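Local coordinates for VP5 (Halorubrum pleomorphic virus 6, PDB 6QGL), which probably mediates fusion of the viral envelope with the membrane of its haloarchaeal host cell, at residues V55-N60 / V127-A132; T64-Q69 / F229-A234; S110-V115 / T241-V246; T167-T172 / V201-P206. One frame throughout, in Å; residues are numbered along the deposited sequence.

Overall arrangement
All four contacts lie in the N-terminal part of the protein, where long helices and a four-stranded antiparallel sheet assemble around helix 97-140. Interactions 1 and 2 follow one another along helix 43-66 and the chain just beyond its end, centres about 15 Å apart, and tie it to helices 97-140 and 229-257. Interaction 3 joins those two helices, centre to centre about 16 Å from interaction 2 and about 26 Å from interaction 1. Interaction 4 lies within the sheet and touches interactions 1 and 2: Leu168 CD2 meets Val127 CG1 at 3.3 Å, and Pro206 O meets Asn233 ND2 at 2.9 Å, a probable hydrogen bond. Salt bridges carry interactions 1 and 4, apolar and ring contacts 2 and 3.

Interaction 1: V55-N60 / V127-A132; sequences VKRKSN and VRELEA
Arg57 and Glu129 form a buried interhelical salt bridge between helix 43-66 and helix 97-140 in the helical part of the protein. The two backbones stay well apart, 9.0 Å between Arg57 CA and Glu129 CA at their nearest, and the gap is spanned by two long side chains reaching out from opposite directions.

The charged contact is two-pronged and side-on. Arg57 NE donates to Glu129 OE1 at 2.9 Å, and Arg57 NH2 donates to Glu129 OE2 at 3.0 Å. Each carboxylate oxygen therefore takes one N-H, and both lie near the guanidinium plane, where the N-H bonds point. The match is less even from the other side. The guanidinium and carboxylate planes stand 66° apart, and the nitrogens approach the oxygens from above the carboxylate, NH2 lying 77° out of its plane at OE2. Two bonds nonetheless fix the rotation of both end groups.

The aliphatic parts decide how the charges meet. Glu129 runs straight out, its CG anti to the backbone N (chi1 -176°), whereas Arg57 bends at chi2 and chi3, which turns its NE edge toward the acid. Beyond the pair, Arg57 NH1 is bonded to Val32 O, giving the guanidinium a third hold, and the Glu129 side chain also touches Ser34. The ammonium group of Lys56, its NZ 6.8 Å from Glu129 OE2 and not in contact, would add at most a modest favourable field.

Through the bend of the arginine chain, Glu129 OE1 comes to lie alongside the methylenes as well, 3.4 Å from Arg57 CG.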
# COMPACT_ATOMS: atom_id res chain seq x y z
N VAL A 55 -7.09 11.60 4.66
CA VAL A 55 -6.51 11.31 3.34
C VAL A 55 -5.20 10.53 3.51
O VAL A 55 -5.05 9.48 2.88
CB VAL A 55 -6.37 12.59 2.47
CG1 VAL A 55 -5.51 12.34 1.22
CG2 VAL A 55 -7.73 13.13 2.06
N LYS A 56 -4.30 10.99 4.41
CA LYS A 56 -3.02 10.35 4.72
C LYS A 56 -3.23 8.93 5.27
O LYS A 56 -2.58 8.01 4.79
CB LYS A 56 -2.20 11.21 5.70
CG LYS A 56 -0.76 10.75 5.89
CD LYS A 56 -0.04 11.60 6.94
CE LYS A 56 1.40 11.19 7.16
NZ LYS A 56 1.51 9.92 7.94
N ARG A 57 -4.16 8.76 6.24
CA ARG A 57 -4.48 7.45 6.84
C ARG A 57 -5.03 6.48 5.81
O ARG A 57 -4.58 5.34 5.77
CB ARG A 57 -5.46 7.59 8.02
CG ARG A 57 -5.80 6.27 8.75
CD ARG A 57 -4.64 5.63 9.49
NE ARG A 57 -4.10 6.51 10.52
CZ ARG A 57 -2.99 6.28 11.22
NH1 ARG A 57 -2.29 5.17 11.00
NH2 ARG A 57 -2.58 7.14 12.13
N LYS A 58 -5.99 6.93 4.97
CA LYS A 58 -6.58 6.09 3.93
C LYS A 58 -5.52 5.65 2.93
O LYS A 58 -5.43 4.47 2.64
CB LYS A 58 -7.75 6.80 3.23
CG LYS A 58 -8.61 5.82 2.43
CD LYS A 58 -9.51 6.51 1.43
CE LYS A 58 -10.11 5.48 0.50
NZ LYS A 58 -11.22 6.05 -0.30
N SER A 59 -4.68 6.61 2.46
CA SER A 59 -3.59 6.38 1.52
C SER A 59 -2.58 5.36 2.06
O SER A 59 -2.14 4.49 1.31
CB SER A 59 -2.89 7.69 1.17
OG SER A 59 -1.91 7.51 0.16
N ASN A 60 -2.23 5.47 3.36
CA ASN A 60 -1.31 4.57 4.05
C ASN A 60 -1.93 3.17 4.13
O ASN A 60 -1.24 2.19 3.81
CB ASN A 60 -0.98 5.10 5.45
CG ASN A 60 -0.27 4.11 6.35
OD1 ASN A 60 0.89 3.75 6.13
ND2 ASN A 60 -0.97 3.65 7.37
N VAL A 127 -8.70 3.59 13.99
CA VAL A 127 -9.83 3.71 14.90
C VAL A 127 -9.47 4.57 16.14
O VAL A 127 -10.31 5.36 16.58
CB VAL A 127 -10.33 2.27 15.20
CG1 VAL A 127 -11.45 2.24 16.21
CG2 VAL A 127 -10.77 1.62 13.91
N ARG A 128 -8.22 4.47 16.65
CA ARG A 128 -7.73 5.30 17.77
C ARG A 128 -7.56 6.74 17.33
O ARG A 128 -7.82 7.65 18.12
CB ARG A 128 -6.38 4.80 18.31
CG ARG A 128 -6.51 3.73 19.37
CD ARG A 128 -5.27 3.60 20.26
NE ARG A 128 -4.06 3.10 19.59
CZ ARG A 128 -3.79 1.82 19.38
NH1 ARG A 128 -2.68 1.47 18.75
NH2 ARG A 128 -4.64 0.88 19.76
N GLU A 129 -7.09 6.94 16.08
CA GLU A 129 -6.88 8.25 15.47
C GLU A 129 -8.21 8.97 15.33
O GLU A 129 -8.30 10.13 15.73
CB GLU A 129 -6.18 8.12 14.11
CG GLU A 129 -5.84 9.44 13.44
CD GLU A 129 -5.21 9.29 12.07
OE1 GLU A 129 -5.86 8.70 11.18
OE2 GLU A 129 -4.06 9.75 11.89
N LEU A 130 -9.25 8.27 14.82
CA LEU A 130 -10.59 8.85 14.68
C LEU A 130 -11.09 9.37 16.03
O LEU A 130 -11.60 10.49 16.08
CB LEU A 130 -11.60 7.87 14.04
CG LEU A 130 -13.06 8.36 13.89
CD1 LEU A 130 -13.15 9.63 13.06
CD2 LEU A 130 -13.93 7.29 13.30
N GLU A 131 -10.89 8.59 17.11
CA GLU A 131 -11.26 8.98 18.46
C GLU A 131 -10.50 10.23 18.90
O GLU A 131 -11.10 11.14 19.47
CB GLU A 131 -11.03 7.82 19.46
CG GLU A 131 -11.51 8.11 20.88
CD GLU A 131 -13.00 8.39 21.06
OE1 GLU A 131 -13.78 8.09 20.13
OE2 GLU A 131 -13.38 8.91 22.13
N ALA A 132 -9.17 10.28 18.62
CA ALA A 132 -8.32 11.43 18.95
C ALA A 132 -8.77 12.68 18.19
O ALA A 132 -8.77 13.77 18.76
CB ALA A 132 -6.87 11.12 18.65

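Interaction 2: T64-Q69 / F229-A234; sequences TMVDNQ and FSEWNA
Val66 divides its two methyls between neighbouring residues of the 229-234 helical segment, CG1 going to Glu231 and CG2 to Trp232. Its CG1 is anti to the backbone N (chi1 178°), a setting that spreads the branches toward both partners. CG1 rests against the flank of Glu231, 3.6 Å from Glu231 CB, and the acid's extended chain carries on past it to the carboxylate. The carboxylate's hydrogen bond is made to helix 43-66: OE2 accepts from Gln62 NE2.

Trp232 starts out away from the 64-69 segment, but its indole swings back, with CG anti to the carbonyl carbon (chi1 -76°). Val66 CG2 then sits over one ring face in a CH-pi contact, 4.3 Å from the centroid of the Trp232 five-membered ring and 20° off the normal. Trp123 of helix 97-140 meets the same indole edge-to-face.

Farther along, Gln69 reaches across with an extended side chain, its NE2 touching Ala234 CB at 3.5 Å. This is helix-helix packing at a helix terminus: the last turn of helix 43-66, widened to a pi-type turn, and the chain just after it lie against the first turns of helix 229-257.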
# COMPACT_ATOMS: atom_id res chain seq x y z
N THR A 64 -0.63 -0.40 2.23
CA THR A 64 -0.14 -1.54 3.01
C THR A 64 -1.14 -2.71 3.11
O THR A 64 -0.88 -3.75 2.52
CB THR A 64 0.36 -1.11 4.40
OG1 THR A 64 -0.72 -0.53 5.14
CG2 THR A 64 1.53 -0.13 4.32
N MET A 65 -2.28 -2.53 3.80
CA MET A 65 -3.24 -3.61 4.07
C MET A 65 -4.37 -3.79 3.04
O MET A 65 -4.54 -4.89 2.52
CB MET A 65 -3.86 -3.44 5.47
CG MET A 65 -2.90 -2.93 6.52
SD MET A 65 -1.74 -4.19 7.11
CE MET A 65 -0.51 -3.17 7.86
N VAL A 66 -5.13 -2.72 2.79
CA VAL A 66 -6.35 -2.65 1.99
C VAL A 66 -6.18 -3.03 0.49
O VAL A 66 -7.00 -3.79 -0.01
CB VAL A 66 -7.00 -1.25 2.15
CG1 VAL A 66 -8.25 -1.09 1.30
CG2 VAL A 66 -7.31 -0.95 3.62
N ASP A 67 -5.16 -2.48 -0.22
CA ASP A 67 -5.00 -2.71 -1.67
C ASP A 67 -3.98 -3.78 -2.09
O ASP A 67 -3.68 -3.87 -3.29
CB ASP A 67 -4.66 -1.39 -2.38
CG ASP A 67 -5.82 -0.70 -3.07
OD1 ASP A 67 -6.85 -1.36 -3.32
OD2 ASP A 67 -5.68 0.50 -3.39
N ASN A 68 -3.47 -4.60 -1.17
CA ASN A 68 -2.50 -5.64 -1.53
C ASN A 68 -3.10 -7.05 -1.45
O ASN A 68 -2.46 -7.98 -0.96
CB ASN A 68 -1.21 -5.47 -0.71
CG ASN A 68 -0.40 -4.24 -1.05
OD1 ASN A 68 0.27 -3.65 -0.19
ND2 ASN A 68 -0.41 -3.82 -2.30
N GLN A 69 -4.34 -7.20 -1.95
CA GLN A 69 -5.12 -8.44 -1.94
C GLN A 69 -4.51 -9.58 -2.78
O GLN A 69 -4.49 -10.72 -2.31
CB GLN A 69 -6.55 -8.17 -2.41
CG GLN A 69 -7.33 -7.23 -1.50
CD GLN A 69 -8.50 -6.61 -2.22
OE1 GLN A 69 -8.35 -5.89 -3.21
NE2 GLN A 69 -9.70 -6.88 -1.73
N PHE A 229 -15.74 -1.36 5.82
CA PHE A 229 -15.80 -2.75 6.25
C PHE A 229 -15.56 -3.69 5.07
O PHE A 229 -14.83 -4.66 5.23
CB PHE A 229 -17.14 -3.08 6.93
CG PHE A 229 -17.33 -4.56 7.20
CD1 PHE A 229 -16.73 -5.17 8.30
CD2 PHE A 229 -18.09 -5.35 6.34
CE1 PHE A 229 -16.89 -6.53 8.54
CE2 PHE A 229 -18.25 -6.72 6.58
CZ PHE A 229 -17.67 -7.29 7.69
N SER A 230 -16.14 -3.38 3.90
CA SER A 230 -15.97 -4.17 2.68
C SER A 230 -14.49 -4.31 2.27
O SER A 230 -14.09 -5.38 1.84
CB SER A 230 -16.80 -3.59 1.53
OG SER A 230 -16.27 -2.36 1.07
N GLU A 231 -13.69 -3.23 2.46
CA GLU A 231 -12.26 -3.22 2.14
C GLU A 231 -11.45 -4.03 3.17
O GLU A 231 -10.66 -4.90 2.78
CB GLU A 231 -11.74 -1.77 2.01
CG GLU A 231 -12.09 -1.11 0.69
CD GLU A 231 -11.62 0.32 0.45
OE1 GLU A 231 -11.72 0.78 -0.71
OE2 GLU A 231 -11.18 1.00 1.41
N TRP A 232 -11.67 -3.75 4.47
CA TRP A 232 -10.98 -4.41 5.58
C TRP A 232 -11.34 -5.89 5.72
O TRP A 232 -10.46 -6.71 5.99
CB TRP A 232 -11.23 -3.66 6.90
CG TRP A 232 -10.44 -2.40 7.01
CD1 TRP A 232 -10.80 -1.16 6.58
CD2 TRP A 232 -9.13 -2.26 7.57
NE1 TRP A 232 -9.80 -0.25 6.85
CE2 TRP A 232 -8.77 -0.90 7.46
CE3 TRP A 232 -8.23 -3.16 8.18
CZ2 TRP A 232 -7.54 -0.41 7.93
CZ3 TRP A 232 -7.01 -2.67 8.62
CH2 TRP A 232 -6.68 -1.31 8.50
N ASN A 233 -12.63 -6.24 5.54
CA ASN A 233 -13.12 -7.61 5.62
C ASN A 233 -12.64 -8.47 4.46
O ASN A 233 -12.45 -9.67 4.64
CB ASN A 233 -14.64 -7.66 5.73
CG ASN A 233 -15.21 -9.03 6.00
OD1 ASN A 233 -15.94 -9.60 5.18
ND2 ASN A 233 -14.89 -9.59 7.16
N ALA A 234 -12.42 -7.85 3.28
CA ALA A 234 -11.93 -8.54 2.08
C ALA A 234 -10.56 -9.16 2.37
O ALA A 234 -10.36 -10.34 2.09
CB ALA A 234 -11.83 -7.57 0.91

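Interaction 3: S110-V115 / T241-V246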
# COMPACT_ATOMS: atom_id res chain seq x y z
N SER A 110 3.35 -18.92 14.46
CA SER A 110 4.17 -17.72 14.62
C SER A 110 4.05 -16.79 13.42
O SER A 110 4.02 -15.57 13.61
CB SER A 110 5.63 -18.10 14.85
OG SER A 110 6.15 -18.76 13.71
N TYR A 111 3.96 -17.35 12.19
CA TYR A 111 3.84 -16.56 10.97
C TYR A 111 2.48 -15.87 10.88
O TYR A 111 2.43 -14.67 10.61
CB TYR A 111 4.18 -17.39 9.72
CG TYR A 111 4.16 -16.66 8.39
CD1 TYR A 111 4.70 -15.37 8.27
CD2 TYR A 111 3.44 -17.16 7.32
CE1 TYR A 111 4.61 -14.67 7.07
CE2 TYR A 111 3.34 -16.45 6.12
CZ TYR A 111 3.94 -15.22 5.99
OH TYR A 111 3.84 -14.51 4.82
N GLU A 112 1.38 -16.62 11.14
CA GLU A 112 0.01 -16.10 11.12
C GLU A 112 -0.18 -15.02 12.17
O GLU A 112 -0.82 -14.01 11.87
CB GLU A 112 -1.01 -17.24 11.30
CG GLU A 112 -2.46 -16.80 11.12
CD GLU A 112 -3.52 -17.88 11.12
OE1 GLU A 112 -3.15 -19.07 10.97
OE2 GLU A 112 -4.72 -17.55 11.27
N THR A 113 0.37 -15.22 13.39
CA THR A 113 0.28 -14.26 14.49
C THR A 113 0.89 -12.93 14.06
O THR A 113 0.25 -11.90 14.25
CB THR A 113 0.89 -14.83 15.78
OG1 THR A 113 0.22 -16.04 16.12
CG2 THR A 113 0.79 -13.86 16.96
N THR A 114 2.07 -12.95 13.42
CA THR A 114 2.76 -11.76 12.93
C THR A 114 1.90 -11.00 11.91
O THR A 114 1.67 -9.81 12.09
CB THR A 114 4.16 -12.14 12.42
OG1 THR A 114 4.86 -12.78 13.48
CG2 THR A 114 4.96 -10.94 11.94
N VAL A 115 1.41 -11.71 10.87
CA VAL A 115 0.59 -11.16 9.78
C VAL A 115 -0.71 -10.58 10.34
O VAL A 115 -1.04 -9.43 10.04
CB VAL A 115 0.37 -12.20 8.64
CG1 VAL A 115 -0.59 -11.67 7.58
CG2 VAL A 115 1.69 -12.61 8.00
N THR A 241 -8.65 -17.70 4.40
CA THR A 241 -8.56 -18.65 3.30
C THR A 241 -7.13 -19.17 3.16
O THR A 241 -6.92 -20.39 3.15
CB THR A 241 -9.08 -18.01 1.99
OG1 THR A 241 -10.41 -17.52 2.19
CG2 THR A 241 -9.07 -18.98 0.81
N VAL A 242 -6.17 -18.25 3.09
CA VAL A 242 -4.74 -18.51 2.93
C VAL A 242 -4.20 -19.40 4.06
O VAL A 242 -3.62 -20.43 3.75
CB VAL A 242 -3.97 -17.17 2.76
CG1 VAL A 242 -2.48 -17.32 3.08
CG2 VAL A 242 -4.16 -16.61 1.36
N PHE A 243 -4.45 -19.06 5.33
CA PHE A 243 -3.94 -19.86 6.44
C PHE A 243 -4.70 -21.19 6.65
O PHE A 243 -4.12 -22.13 7.20
CB PHE A 243 -3.85 -19.05 7.72
CG PHE A 243 -2.79 -17.96 7.66
CD1 PHE A 243 -1.44 -18.28 7.62
CD2 PHE A 243 -3.15 -16.62 7.64
CE1 PHE A 243 -0.47 -17.28 7.55
CE2 PHE A 243 -2.18 -15.62 7.58
CZ PHE A 243 -0.85 -15.95 7.54
N GLN A 244 -5.95 -21.28 6.16
CA GLN A 244 -6.71 -22.54 6.22
C GLN A 244 -6.10 -23.50 5.20
O GLN A 244 -5.84 -24.66 5.53
CB GLN A 244 -8.21 -22.31 5.93
CG GLN A 244 -9.05 -23.59 6.04
CD GLN A 244 -10.53 -23.38 6.23
OE1 GLN A 244 -11.05 -22.25 6.22
NE2 GLN A 244 -11.25 -24.48 6.42
N ASN A 245 -5.82 -22.99 3.97
CA ASN A 245 -5.21 -23.74 2.87
C ASN A 245 -3.82 -24.27 3.23
O ASN A 245 -3.50 -25.38 2.84
CB ASN A 245 -5.14 -22.89 1.60
CG ASN A 245 -6.48 -22.56 0.95
OD1 ASN A 245 -7.51 -23.19 1.21
ND2 ASN A 245 -6.47 -21.56 0.09
N VAL A 246 -3.01 -23.47 3.98
CA VAL A 246 -1.66 -23.86 4.41
C VAL A 246 -1.73 -25.02 5.40
O VAL A 246 -1.04 -26.01 5.20
CB VAL A 246 -0.83 -22.66 4.97
CG1 VAL A 246 0.53 -23.12 5.50
CG2 VAL A 246 -0.63 -21.59 3.91
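Phe243 makes this contact on its own from the 241-246 side, where it projects toward Tyr111, Glu112 and Val115 of the opposite helix. The axes of the two short segments run antiparallel, at 178°, with 11.6 Å between them, and the phenyl group reaches into the space between the two backbones.

From its root outward, Phe243 first meets an acid. Glu112 OE1 lies 3.3 Å from Phe243 CB, and the carboxylate is stacked almost parallel to the ring, only 8° from its plane. The two side chains slide past each other in opposite directions, which carries Glu112 CG over the middle of one ring face, 3.6 Å from the Phe243 centroid, in a CH-pi contact. Extension of the glutamate chain beyond CG is what lets its methylenes cover the ring while its charged end lies beside the root of the phenylalanine. Toward the far end of the ring, contacts pass to the rim. Phe243 CE1 is 3.9 Å from Tyr111 CD2, and the rings form an offset edge-to-face pair, with the edge of Phe243 toward the face of Tyr111 and their planes at 72°. At the tip, Phe243 CZ meets Val115 CB at 4.1 Å.

Two residues on, Asn245 ND2 is hydrogen-bonded to Glu76 OE2 of helix 73-92. Just past the segment, Arg247 pairs with Glu112 OE1, while Arg116 pairs with OE2. The two cations flank the buried carboxylate at the root of the ring and would probably favour its charged form.

Helix 97-140 is here laid against helix 229-257, and helix 73-92 packs on Tyr111, whose hydroxyl is bonded to Thr25 O.

Interaction 4: T167-T172 / V201-P206; sequences TLKDTT and VVEYNP
The carboxylate of Glu203 is the flat group on which this contact turns: Lys169 NZ reaches its OE2 on the syn side, 29° out of the carboxylate plane, while Arg187 NH2 pairs with the other oxygen, OE1. Lys169 NZ and Glu203 OE2 are 2.8 Å apart, a hydrogen-bonded salt bridge. The ammonium group stays somewhat farther from the second oxygen, with Lys169 NZ 3.3 Å from Glu203 OE1. Two cations thus share the buried acid, the lysine chiefly on OE2 and the arginine on OE1.

The side chains meet at about a right angle. Glu203 is stretched out, its CG anti to the backbone N (chi1 -169°). Lys169 instead bends at chi3 (93°), and the bend lays its aliphatic part beside the acid, Lys169 CD being 3.4 Å from Glu203 OE2.

No backbone pairing joins the two segments, because strand 180-189 runs between them in the four-stranded antiparallel sheet. The salt bridge passes over that middle strand, from Lys169, whose backbone pairs with Thr185, to Glu203, whose side chain touches Thr185. Two residues on from each partner, Thr171 OG1 and Asn205 ND2 are both hydrogen-bonded to Thr185 OG1. Leu168, the next residue before the lysine, packs on Glu131 of helix 97-140, which covers the opposite face of the sheet, and Pro206 rests on Phe119 and Trp123 of the same helix.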
# COMPACT_ATOMS: atom_id res chain seq x y z
N THR A 167 -17.18 4.68 20.77
CA THR A 167 -16.79 3.78 21.84
C THR A 167 -15.84 2.74 21.22
O THR A 167 -16.22 2.08 20.25
CB THR A 167 -18.01 3.11 22.51
OG1 THR A 167 -19.03 4.07 22.77
CG2 THR A 167 -17.65 2.38 23.80
N LEU A 168 -14.61 2.65 21.75
CA LEU A 168 -13.63 1.66 21.29
C LEU A 168 -13.70 0.48 22.24
O LEU A 168 -13.20 0.56 23.37
CB LEU A 168 -12.19 2.25 21.20
CG LEU A 168 -11.97 3.53 20.39
CD1 LEU A 168 -10.50 3.81 20.21
CD2 LEU A 168 -12.64 3.47 19.03
N LYS A 169 -14.40 -0.58 21.81
CA LYS A 169 -14.64 -1.78 22.60
C LYS A 169 -13.52 -2.79 22.45
O LYS A 169 -13.11 -3.09 21.32
CB LYS A 169 -15.99 -2.42 22.21
CG LYS A 169 -17.22 -1.58 22.56
CD LYS A 169 -18.50 -2.14 21.95
CE LYS A 169 -19.23 -3.07 22.88
NZ LYS A 169 -20.42 -3.67 22.24
N ASP A 170 -13.03 -3.33 23.57
CA ASP A 170 -11.97 -4.34 23.58
C ASP A 170 -12.55 -5.68 23.18
O ASP A 170 -13.49 -6.17 23.81
CB ASP A 170 -11.29 -4.43 24.96
CG ASP A 170 -10.32 -3.30 25.29
OD1 ASP A 170 -10.15 -2.39 24.45
OD2 ASP A 170 -9.73 -3.34 26.39
N THR A 171 -12.01 -6.27 22.10
CA THR A 171 -12.43 -7.57 21.57
C THR A 171 -11.22 -8.49 21.55
O THR A 171 -10.22 -8.17 20.92
CB THR A 171 -13.12 -7.40 20.21
OG1 THR A 171 -14.23 -6.52 20.37
CG2 THR A 171 -13.59 -8.72 19.60
N THR A 172 -11.32 -9.62 22.27
CA THR A 172 -10.25 -10.61 22.36
C THR A 172 -10.22 -11.49 21.11
O THR A 172 -11.23 -12.11 20.75
CB THR A 172 -10.35 -11.41 23.67
OG1 THR A 172 -10.31 -10.51 24.78
CG2 THR A 172 -9.23 -12.44 23.82
N VAL A 201 -26.82 3.96 14.69
CA VAL A 201 -25.78 3.22 15.40
C VAL A 201 -25.08 2.23 14.45
O VAL A 201 -25.73 1.57 13.64
CB VAL A 201 -26.29 2.55 16.72
CG1 VAL A 201 -27.38 1.52 16.45
CG2 VAL A 201 -25.15 1.94 17.53
N VAL A 202 -23.74 2.18 14.54
CA VAL A 202 -22.89 1.27 13.78
C VAL A 202 -21.84 0.67 14.73
O VAL A 202 -21.34 1.36 15.61
CB VAL A 202 -22.29 1.88 12.48
CG1 VAL A 202 -21.10 2.80 12.76
CG2 VAL A 202 -21.91 0.79 11.47
N GLU A 203 -21.57 -0.63 14.58
CA GLU A 203 -20.58 -1.34 15.37
C GLU A 203 -19.95 -2.40 14.49
O GLU A 203 -20.66 -3.28 14.00
CB GLU A 203 -21.20 -1.96 16.64
CG GLU A 203 -20.15 -2.48 17.62
CD GLU A 203 -20.66 -3.06 18.92
OE1 GLU A 203 -21.71 -2.61 19.42
OE2 GLU A 203 -19.98 -3.97 19.45
N TYR A 204 -18.63 -2.28 14.24
CA TYR A 204 -17.90 -3.20 13.38
C TYR A 204 -16.38 -3.19 13.61
O TYR A 204 -15.86 -2.38 14.38
CB TYR A 204 -18.23 -2.94 11.88
CG TYR A 204 -17.70 -1.64 11.33
CD1 TYR A 204 -18.34 -0.43 11.58
CD2 TYR A 204 -16.60 -1.62 10.47
CE1 TYR A 204 -17.87 0.77 11.06
CE2 TYR A 204 -16.12 -0.43 9.93
CZ TYR A 204 -16.75 0.76 10.23
OH TYR A 204 -16.27 1.93 9.69
N ASN A 205 -15.68 -4.12 12.94
CA ASN A 205 -14.23 -4.32 12.95
C ASN A 205 -13.87 -5.08 11.65
O ASN A 205 -14.80 -5.42 10.92
CB ASN A 205 -13.78 -5.08 14.22
CG ASN A 205 -14.46 -6.40 14.49
OD1 ASN A 205 -14.73 -7.21 13.59
ND2 ASN A 205 -14.74 -6.67 15.75
N PRO A 206 -12.58 -5.38 11.32
CA PRO A 206 -12.31 -6.12 10.07
C PRO A 206 -12.96 -7.51 9.99
O PRO A 206 -13.16 -8.01 8.88
CB PRO A 206 -10.79 -6.22 10.04
CG PRO A 206 -10.31 -5.12 10.91
CD PRO A 206 -11.32 -5.05 12.01